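Local coordinates for CELL WALL surface anchor family protein (Streptococcus pneumoniae, PDB 2X9X) that probably forms the repeating backbone of the pneumococcal pilus, a cell-wall-anchored polymer involved in adhesion, as a multidomain subunit with Cna-B-like folds, at residues 264-269 with 414-419; 279-284 with 392-397; 296-301 with 357-362. The protein carries 1 engineered substitution. One frame throughout, in Å; residues are numbered along the deposited sequence.

In the fold
Coming from the N terminus, the chain passes through the preceding beta domains before strand 260-271 opens the part of the fold that holds all three contacts. Contact 1 closes the widest loop, joining that strand to the segment after strand 408-412. Nested inside it, contact 2 pairs strand 282-286 with strand 388-394. Contact 3 lies within contact 2 and pairs strand 294-297 with strand 358-361, enclosing helices 304-325 and 338-354. No loops cross. Contacts 1 and 2 touch where Phe268 CD1 lies 3.6 Å from Leu392 CD1, whereas contact 3 stays about 7 Å from contact 1 and about 8 Å from contact 2, nearest atoms counted.

Contact 1 of 3, residues 264-269 with 414-419; sequences YGKKFV and ATSYSA
Lys267 NZ is gripped by both the backbone and the ring of Tyr417. It donates to Tyr417 O at 2.9 Å, tilted moderately from the carbonyl plane, and stands 4.3 Å from the centroid of the Tyr417 ring in a cation-pi contact over the face. A long, weak ion pair with Asp434 adds a third pull. The extended lysine chain crosses the tyrosine at about a right angle, laying Lys267 CE over the middle of the ring, 3.5 Å from its centroid. With Tyr417 CG trans to the backbone N (chi1 -170°), the ring reaches the strand, its edge abutting Lys266 N nearly in plane. Ser416 OG comes within 2.8 Å of Gly265 O, probably a hydrogen bond, although its proton has another acceptor in reach; the same OG receives a bond from Thr413 N. A water bridges the segments, accepting from Lys267 N at 2.8 Å and from Lys266 NZ, and lying 2.6 Å from Ser416 O. The Lys266 chain, bent at chi2 and chi4, passes CD along Ser416 CB, and its NZ also bonds Thr436 OG1. At the outer end Ala414 CA sits over one face of the Tyr264 ring, 3.6 Å from the centroid, a CH-pi contact with Ala414 CB near the phenol oxygen. In what is probably a Cna-B/prealbumin-like domain, the loop covers strand 260-271, which is hydrogen-bonded to strands 379-385 and 436-439; Tyr417 OH reaches Glu381 of the former, and Tyr264 and Lys266 pack on strand 408-412.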
# COMPACT_ATOMS: atom_id res chain seq x y z
N TYR A 264 8.54 1.97 7.25
CA TYR A 264 9.43 3.07 7.63
C TYR A 264 10.81 2.92 6.99
O TYR A 264 11.12 1.88 6.41
CB TYR A 264 9.58 3.13 9.16
CG TYR A 264 8.29 3.34 9.93
CD1 TYR A 264 7.21 4.01 9.36
CD2 TYR A 264 8.16 2.89 11.24
CE1 TYR A 264 6.03 4.21 10.07
CE2 TYR A 264 6.99 3.08 11.96
CZ TYR A 264 5.93 3.73 11.37
OH TYR A 264 4.77 3.92 12.09
N GLY A 265 11.63 3.96 7.08
CA GLY A 265 12.96 3.91 6.49
C GLY A 265 13.93 4.91 7.09
O GLY A 265 13.60 5.62 8.04
N LYS A 266 15.14 4.96 6.53
CA LYS A 266 16.17 5.85 7.04
C LYS A 266 17.13 6.26 5.92
O LYS A 266 17.45 5.46 5.05
CB LYS A 266 16.96 5.15 8.16
CG LYS A 266 17.80 6.09 9.02
CD LYS A 266 16.91 6.93 9.92
CE LYS A 266 17.71 7.91 10.77
NZ LYS A 266 18.32 9.00 9.94
N LYS A 267 17.58 7.52 5.98
CA LYS A 267 18.55 8.06 5.03
C LYS A 267 19.88 8.32 5.72
O LYS A 267 19.92 8.65 6.91
CB LYS A 267 18.04 9.38 4.44
CG LYS A 267 16.75 9.27 3.65
CD LYS A 267 16.17 10.65 3.37
CE LYS A 267 14.90 10.57 2.56
NZ LYS A 267 14.10 11.83 2.66
N PHE A 268 20.97 8.18 4.97
CA PHE A 268 22.33 8.39 5.48
C PHE A 268 23.17 9.20 4.49
O PHE A 268 22.95 9.12 3.27
CB PHE A 268 23.04 7.05 5.70
CG PHE A 268 22.28 6.10 6.59
CD1 PHE A 268 22.50 6.08 7.95
CD2 PHE A 268 21.37 5.20 6.05
CE1 PHE A 268 21.81 5.20 8.77
CE2 PHE A 268 20.69 4.31 6.86
CZ PHE A 268 20.90 4.31 8.22
N VAL A 269 24.15 9.95 5.00
CA VAL A 269 25.17 10.57 4.15
C VAL A 269 26.56 10.27 4.69
O VAL A 269 26.86 10.53 5.86
CB VAL A 269 25.00 12.11 4.03
CG1 VAL A 269 26.13 12.70 3.18
CG2 VAL A 269 23.64 12.46 3.45
N ALA A 414 8.32 6.54 12.83
CA ALA A 414 7.26 6.91 11.90
C ALA A 414 7.63 8.10 11.01
O ALA A 414 7.01 8.30 9.96
CB ALA A 414 5.97 7.21 12.66
N THR A 415 8.63 8.87 11.41
CA THR A 415 9.05 10.03 10.61
C THR A 415 10.55 10.09 10.34
O THR A 415 11.04 11.12 9.88
CB THR A 415 8.59 11.36 11.25
OG1 THR A 415 9.20 11.52 12.53
CG2 THR A 415 7.08 11.41 11.39
N SER A 416 11.27 9.01 10.61
CA SER A 416 12.73 9.03 10.48
C SER A 416 13.24 9.25 9.05
O SER A 416 14.33 9.76 8.85
CB SER A 416 13.37 7.78 11.09
OG SER A 416 12.86 6.60 10.52
N TYR A 417 12.43 8.87 8.07
CA TYR A 417 12.82 9.02 6.67
C TYR A 417 12.66 10.47 6.19
O TYR A 417 13.42 10.93 5.34
CB TYR A 417 11.98 8.09 5.79
CG TYR A 417 12.40 7.95 4.34
CD1 TYR A 417 13.47 7.14 3.97
CD2 TYR A 417 11.68 8.57 3.33
CE1 TYR A 417 13.83 6.97 2.64
CE2 TYR A 417 12.03 8.42 1.99
CZ TYR A 417 13.11 7.62 1.65
OH TYR A 417 13.46 7.46 0.33
N SER A 418 11.68 11.18 6.75
CA SER A 418 11.28 12.48 6.21
C SER A 418 11.63 13.68 7.08
O SER A 418 11.81 14.80 6.58
CB SER A 418 9.78 12.49 5.95
OG SER A 418 9.07 12.38 7.18
N ALA A 419 11.69 13.47 8.39
CA ALA A 419 11.82 14.58 9.33
C ALA A 419 13.16 15.30 9.22
O ALA A 419 14.19 14.68 8.96
CB ALA A 419 11.59 14.10 10.76
O HOH W 1 10.20 6.33 8.38
O HOH W 2 16.65 9.65 7.58

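Contact 2 of 3, residues 279-284 with 392-397; sequences AGAEFV and LEETKQ
Glu282 sets CG opposite its carbonyl carbon (chi1 -55°) and Lys396 sets CG trans to its backbone N (chi1 -176°), which lays the two extended chains side by side, pointing the same way. They touch through aliphatic carbons, Glu282 CB to Lys396 CB being 3.8 Å. The charged ends stop short of a salt bridge, Glu282 OE2 to Lys396 NZ at 4.5 Å, and that carboxylate oxygen is paired with Lys314 instead. Its other oxygen, OE1, accepts a hydrogen bond from a water that is also hydrogen-bonded to Thr395 OG1.

Behind these side chains the backbones form a classic beta bulge, with Thr395 and Lys396 together facing Glu282. Glu282 O accepts both amides from the same face of its plane, Thr395 N at 2.8 Å and Lys396 N at 3.3 Å. In return Glu282 N donates to Lys396 O at 2.9 Å, nearly straight (172°) and onto a lone pair. Past the bulge regular antiparallel pairing resumes: Val284 and Glu393 exchange two bonds, with Val284 N 2.9 Å from Glu393 O. The bulge lies between the two inner strands of the sheet 372-373, 282-286, 388-394, 408-412, where the chain turns a corner at Thr395.

Phe283 and Glu394 form the non-hydrogen-bonded pair, on the face against which Phe380 of strand 379-385 packs, its ring stacked on that of Phe283. Glu394 CB lies 3.6 Å from Phe283 CE1, and its CG makes an off-centre CH-pi contact. Glu394 OE1 accepts from Leu404 N, and its side chain touches Lys270 and Asn440, a grouping consistent with the Lys-Asn isopeptide sites, each with an acidic neighbour, of Gram-positive pilins. On the other face Val284 CG2 meets Thr395 CG2 at 3.9 Å.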
# COMPACT_ATOMS: atom_id res chain seq x y z
N ALA A 279 31.91 8.83 -2.03
CA ALA A 279 31.27 7.78 -2.83
C ALA A 279 31.91 6.41 -2.59
O ALA A 279 33.11 6.30 -2.35
CB ALA A 279 31.33 8.14 -4.32
N GLY A 280 31.09 5.36 -2.66
CA GLY A 280 31.62 4.01 -2.67
C GLY A 280 31.82 3.33 -1.33
O GLY A 280 32.39 2.24 -1.28
N ALA A 281 31.37 3.95 -0.25
CA ALA A 281 31.41 3.29 1.05
C ALA A 281 30.29 2.25 1.08
O ALA A 281 29.19 2.50 0.58
CB ALA A 281 31.25 4.29 2.18
N GLU A 282 30.57 1.09 1.65
CA GLU A 282 29.58 0.01 1.69
C GLU A 282 29.24 -0.39 3.12
O GLU A 282 30.13 -0.44 3.99
CB GLU A 282 30.07 -1.19 0.88
CG GLU A 282 30.43 -0.84 -0.56
CD GLU A 282 30.77 -2.04 -1.43
OE1 GLU A 282 30.70 -3.19 -0.93
OE2 GLU A 282 31.10 -1.84 -2.61
N PHE A 283 27.96 -0.67 3.36
CA PHE A 283 27.45 -0.96 4.69
C PHE A 283 26.44 -2.10 4.71
O PHE A 283 25.73 -2.35 3.73
CB PHE A 283 26.75 0.26 5.27
CG PHE A 283 27.63 1.46 5.40
CD1 PHE A 283 28.28 1.73 6.60
CD2 PHE A 283 27.81 2.32 4.33
CE1 PHE A 283 29.10 2.84 6.72
CE2 PHE A 283 28.63 3.43 4.45
CZ PHE A 283 29.27 3.69 5.64
N VAL A 284 26.37 -2.78 5.85
CA VAL A 284 25.27 -3.69 6.14
C VAL A 284 24.56 -3.22 7.40
O VAL A 284 25.04 -2.31 8.09
CB VAL A 284 25.74 -5.15 6.30
CG1 VAL A 284 26.35 -5.66 4.99
CG2 VAL A 284 26.74 -5.27 7.45
N LEU A 392 24.46 0.39 11.76
CA LEU A 392 25.23 0.25 10.53
C LEU A 392 26.58 -0.37 10.83
O LEU A 392 27.23 -0.01 11.81
CB LEU A 392 25.48 1.62 9.89
CG LEU A 392 24.45 2.32 9.02
CD1 LEU A 392 25.09 3.61 8.48
CD2 LEU A 392 23.98 1.43 7.88
N GLU A 393 27.02 -1.27 9.96
CA GLU A 393 28.39 -1.75 9.99
C GLU A 393 29.05 -1.53 8.64
O GLU A 393 28.57 -2.03 7.62
CB GLU A 393 28.45 -3.22 10.38
CG GLU A 393 29.87 -3.76 10.48
CD GLU A 393 29.95 -5.19 10.97
OE1 GLU A 393 29.25 -5.53 11.94
OE2 GLU A 393 30.73 -5.97 10.38
N GLU A 394 30.15 -0.77 8.62
CA GLU A 394 30.86 -0.54 7.37
C GLU A 394 31.62 -1.80 6.97
O GLU A 394 32.35 -2.37 7.77
CB GLU A 394 31.81 0.64 7.49
CG GLU A 394 32.38 1.10 6.16
CD GLU A 394 33.32 2.29 6.29
OE1 GLU A 394 34.38 2.14 6.94
OE2 GLU A 394 33.00 3.36 5.75
N THR A 395 31.44 -2.22 5.72
CA THR A 395 32.11 -3.41 5.21
C THR A 395 33.18 -3.06 4.18
O THR A 395 34.09 -3.85 3.93
CB THR A 395 31.11 -4.42 4.62
OG1 THR A 395 30.31 -3.78 3.62
CG2 THR A 395 30.20 -4.97 5.71
N LYS A 396 33.06 -1.87 3.58
CA LYS A 396 34.09 -1.38 2.67
C LYS A 396 34.24 0.13 2.82
O LYS A 396 33.28 0.88 2.71
CB LYS A 396 33.77 -1.73 1.22
CG LYS A 396 34.86 -1.30 0.24
CD LYS A 396 34.58 -1.78 -1.18
CE LYS A 396 35.74 -1.43 -2.10
NZ LYS A 396 35.55 -1.99 -3.47
N GLN A 397 35.47 0.58 3.06
CA GLN A 397 35.72 2.00 3.25
C GLN A 397 35.80 2.72 1.91
O GLN A 397 36.17 2.11 0.90
CB GLN A 397 37.01 2.22 4.04
CG GLN A 397 38.27 1.79 3.31
CD GLN A 397 38.66 0.35 3.61
OE1 GLN A 397 37.81 -0.53 3.71
NE2 GLN A 397 39.96 0.11 3.74
O HOH W 3 31.40 -4.63 1.26

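Contact 3 of 3, residues 296-301 with 357-362; sequences ARKADK and AFEWVA
Ala296 and Glu359 exchange a reciprocal pair of backbone hydrogen bonds. Ala296 N reaches Glu359 O at 2.9 Å, nearly in line with the carbonyl, and Glu359 N returns to Ala296 O at 2.9 Å. Two residues on, Lys298 N donates to Ala357 O at 2.9 Å from well above the carbonyl plane, at the point where the strand gives way to the 3-10 segment 299-301. Between the two lies the non-hydrogen-bonded pair Arg297 and Phe358, where Arg297 CA approaches Ala357 O to 3.2 Å as a CA-H...O contact. A water ties the carboxylate to this turn, donating to Glu359 OE2 at 2.7 Å and to Arg297 O while accepting from Ala299 N.

Farther out the packing is largely apolar. Ala296 CB rests against both methyls of Val361, 3.9 Å from CG1, and Ala357 CB rests against the bent Lys298 chain, 3.9 Å from CE. The Phe358 ring turns its edge to Ala296 O, which lies in the ring plane 3.5 Å from CD1, and leads away to the loop at Gln32 and Val33. Arg297, folded at chi3 (62°), turns instead to Asn355 and packs on helix 338-354. This is a short two-stranded antiparallel sheet that closes the loop carrying helices 304-325 and 338-354, in a part of the chain whose sequence family is consistent with a prealbumin-like fold.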
# COMPACT_ATOMS: atom_id res chain seq x y z
N ALA A 296 18.84 -9.30 5.80
CA ALA A 296 18.92 -9.94 4.49
C ALA A 296 17.55 -10.00 3.84
O ALA A 296 16.52 -10.01 4.52
CB ALA A 296 19.49 -11.36 4.63
N ARG A 297 17.53 -10.02 2.51
CA ARG A 297 16.29 -10.35 1.81
C ARG A 297 16.08 -11.86 1.93
O ARG A 297 17.04 -12.64 1.97
CB ARG A 297 16.30 -9.89 0.34
CG ARG A 297 17.32 -10.57 -0.58
CD ARG A 297 17.38 -9.87 -1.96
NE ARG A 297 17.80 -8.48 -1.79
CZ ARG A 297 19.06 -8.07 -1.81
NH1 ARG A 297 20.04 -8.93 -2.06
NH2 ARG A 297 19.34 -6.79 -1.60
N LYS A 298 14.82 -12.27 2.03
CA LYS A 298 14.48 -13.68 2.16
C LYS A 298 14.65 -14.39 0.81
O LYS A 298 13.94 -14.10 -0.14
CB LYS A 298 13.06 -13.84 2.70
CG LYS A 298 12.66 -15.28 2.98
CD LYS A 298 11.82 -15.39 4.24
CE LYS A 298 10.55 -14.58 4.15
NZ LYS A 298 9.63 -14.88 5.29
N ALA A 299 15.61 -15.32 0.75
CA ALA A 299 16.01 -15.95 -0.51
C ALA A 299 14.87 -16.63 -1.27
O ALA A 299 14.82 -16.58 -2.50
CB ALA A 299 17.15 -16.93 -0.27
N ASP A 300 13.96 -17.28 -0.54
CA ASP A 300 12.87 -18.00 -1.20
C ASP A 300 11.74 -17.08 -1.65
O ASP A 300 10.74 -17.54 -2.21
CB ASP A 300 12.33 -19.12 -0.30
CG ASP A 300 11.69 -18.59 0.97
OD1 ASP A 300 12.22 -17.62 1.55
OD2 ASP A 300 10.66 -19.15 1.39
N LYS A 301 11.89 -15.78 -1.40
CA LYS A 301 10.88 -14.81 -1.82
C LYS A 301 11.39 -13.90 -2.92
O LYS A 301 10.73 -12.91 -3.27
CB LYS A 301 10.42 -13.96 -0.63
CG LYS A 301 9.71 -14.75 0.45
CD LYS A 301 8.46 -15.42 -0.08
CE LYS A 301 7.72 -16.15 1.02
NZ LYS A 301 6.44 -16.72 0.52
N ALA A 357 10.99 -9.36 0.96
CA ALA A 357 10.76 -9.74 2.34
C ALA A 357 12.10 -9.73 3.06
O ALA A 357 13.13 -9.95 2.43
CB ALA A 357 10.11 -11.12 2.42
N PHE A 358 12.08 -9.46 4.36
CA PHE A 358 13.32 -9.40 5.14
C PHE A 358 13.41 -10.50 6.18
O PHE A 358 12.40 -10.95 6.73
CB PHE A 358 13.45 -8.05 5.85
CG PHE A 358 13.75 -6.89 4.94
CD1 PHE A 358 14.82 -6.93 4.07
CD2 PHE A 358 12.97 -5.74 4.99
CE1 PHE A 358 15.09 -5.86 3.24
CE2 PHE A 358 13.24 -4.67 4.17
CZ PHE A 358 14.30 -4.72 3.29
N GLU A 359 14.64 -10.92 6.46
CA GLU A 359 14.90 -11.76 7.61
C GLU A 359 16.28 -11.47 8.18
O GLU A 359 17.13 -10.87 7.52
CB GLU A 359 14.78 -13.24 7.25
CG GLU A 359 15.87 -13.75 6.32
CD GLU A 359 15.70 -15.23 6.01
OE1 GLU A 359 14.90 -15.88 6.70
OE2 GLU A 359 16.37 -15.73 5.08
N TRP A 360 16.50 -11.89 9.42
CA TRP A 360 17.77 -11.68 10.10
C TRP A 360 18.64 -12.93 10.00
O TRP A 360 18.19 -14.04 10.30
CB TRP A 360 17.54 -11.30 11.56
CG TRP A 360 16.84 -9.97 11.69
CD1 TRP A 360 15.52 -9.75 11.96
CD2 TRP A 360 17.43 -8.67 11.53
NE1 TRP A 360 15.26 -8.40 11.99
CE2 TRP A 360 16.41 -7.72 11.72
CE3 TRP A 360 18.72 -8.23 11.24
CZ2 TRP A 360 16.64 -6.34 11.64
CZ3 TRP A 360 18.96 -6.85 11.16
CH2 TRP A 360 17.92 -5.93 11.36
N VAL A 361 19.89 -12.75 9.56
CA VAL A 361 20.81 -13.87 9.39
C VAL A 361 22.11 -13.67 10.18
O VAL A 361 22.62 -12.56 10.29
CB VAL A 361 21.12 -14.12 7.90
CG1 VAL A 361 19.82 -14.35 7.14
CG2 VAL A 361 21.89 -12.95 7.29
N ALA A 362 22.64 -14.77 10.71
CA ALA A 362 23.85 -14.70 11.54
C ALA A 362 25.12 -14.40 10.73
O ALA A 362 26.05 -13.79 11.26
CB ALA A 362 24.02 -15.98 12.35
O HOH W 4 17.82 -15.11 2.94